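Local coordinates for protein klebicin C activity (Klebsiella pneumoniae, PDB 7NNA) that probably serves as the Tol-binding part of a Klebsiella bacteriocin whose import into target cells is thought to exploit the efflux channel TolC, at residues A19-S22 against A23-A27. Sequence-based numbering, arbitrary orientation.
Sequences AESS and AAIHA
Ser21 and Ile25 meet one turn apart on helix 14-79, where the end methyl of Ile25 reaches back alongside the preceding turn: CD1 of Ile25 lies 3.7 Å from O of Ser21 and 4.1 Å from its OG. The Ile25 side chain gets there because CG1 sits beside the backbone N (chi1 -72°) and the chain then runs on extended. The same Ser21 O accepts the N-H of Ile25 at 3.1 Å, so this oxygen also has CG1 and CD1 of its donor residue beside it. Three more i+4 to i backbone bonds, from Ala23 N to Ala19 O, Ala24 N to Glu20 O and His26 N to Ser22 O, span 2.9 to 3.0 Å. On the face toward helix 93-197, Ser22 turns OG between its backbone N and carbonyl carbon (chi1 51°); in this conformer, one of two, OG is hydrogen-bonded to Gln18 O and Asp165 OD2. His26, its CG anti to the backbone N (chi1 174°), carries its side chain onto Ala158, Lys159 and Ala162, while Glu20 OE2 forms a salt bridge with Lys12 NZ. The contact is thus a regular alpha-helical turn in a long antiparallel helical hairpin: backbone bonds carry it, and the buried Ser22 hydroxyl, in that conformer, gives the helix pair a polar link.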
loop_
_atom_site.group_PDB
_atom_site.type_symbol
_atom_site.label_atom_id
_atom_site.label_comp_id
_atom_site.label_asym_id
_atom_site.label_seq_id
_atom_site.Cartn_x
_atom_site.Cartn_y
_atom_site.Cartn_z
ATOM N N ALA A 19 21.665 28.471 1.444
ATOM C CA ALA A 19 21.890 27.198 0.703
ATOM C C ALA A 19 21.986 26.033 1.725
ATOM O O ALA A 19 21.476 24.948 1.440
ATOM C CB ALA A 19 23.193 27.274 -0.139
ATOM N N GLU A 20 22.610 26.228 2.898
ATOM C CA GLU A 20 22.630 25.119 3.909
ATOM C C GLU A 20 21.220 24.803 4.361
ATOM O O GLU A 20 20.884 23.636 4.529
ATOM C CB GLU A 20 23.455 25.533 5.158
ATOM C CG GLU A 20 24.946 25.464 4.888
ATOM C CD GLU A 20 25.810 25.771 6.102
ATOM O OE1 GLU A 20 25.290 25.721 7.240
ATOM O OE2 GLU A 20 27.015 26.054 5.917
ATOM N N SER A 21 20.390 25.843 4.586
ATOM C CA SER A 21 19.002 25.627 5.045
ATOM C C SER A 21 18.203 24.820 4.017
ATOM O O SER A 21 17.511 23.841 4.394
ATOM C CB SER A 21 18.279 26.955 5.372
ATOM O OG SER A 21 16.864 26.718 5.508
ATOM N N SER A 22 18.294 25.188 2.728
ATOM C CA SER A 22 17.506 24.432 1.728
ATOM C C SER A 22 18.086 23.058 1.438
ATOM O O SER A 22 17.308 22.146 1.124
ATOM C CB SER A 22 17.333 25.224 0.436
ATOM O OG SER A 22 18.592 25.691 -0.011
ATOM N N ALA A 23 19.430 22.869 1.558
ATOM C CA ALA A 23 19.997 21.513 1.373
ATOM C C ALA A 23 19.406 20.605 2.520
ATOM O O ALA A 23 19.074 19.433 2.287
ATOM C CB ALA A 23 21.490 21.537 1.528
ATOM N N ALA A 24 19.301 21.145 3.761
ATOM C CA ALA A 24 18.777 20.341 4.892
ATOM C C ALA A 24 17.292 19.985 4.654
ATOM O O ALA A 24 16.883 18.870 4.945
ATOM C CB ALA A 24 18.910 21.093 6.199
ATOM N N ILE A 25 16.533 20.886 4.124
ATOM C CA ILE A 25 15.120 20.611 3.772
ATOM C C ILE A 25 15.035 19.574 2.641
ATOM O O ILE A 25 14.144 18.692 2.679
ATOM C CB ILE A 25 14.366 21.916 3.464
ATOM C CG1 ILE A 25 14.137 22.718 4.767
ATOM C CG2 ILE A 25 12.999 21.658 2.723
ATOM C CD1 ILE A 25 13.843 24.158 4.492
ATOM N N HIS A 26 15.904 19.640 1.664
ATOM C CA HIS A 26 15.904 18.603 0.576
ATOM C C HIS A 26 16.301 17.225 1.191
ATOM O O HIS A 26 15.700 16.185 0.838
ATOM C CB HIS A 26 16.861 19.039 -0.544
ATOM C CG HIS A 26 17.075 18.022 -1.634
ATOM N ND1 HIS A 26 18.285 17.918 -2.269
ATOM C CD2 HIS A 26 16.214 17.127 -2.183
ATOM C CE1 HIS A 26 18.126 16.962 -3.186
ATOM N NE2 HIS A 26 16.901 16.429 -3.121
ATOM N N ALA A 27 17.271 17.193 2.138
ATOM C CA ALA A 27 17.624 15.921 2.784
ATOM C C ALA A 27 16.381 15.309 3.488
ATOM O O ALA A 27 16.121 14.098 3.382
ATOM C CB ALA A 27 18.765 16.142 3.814
#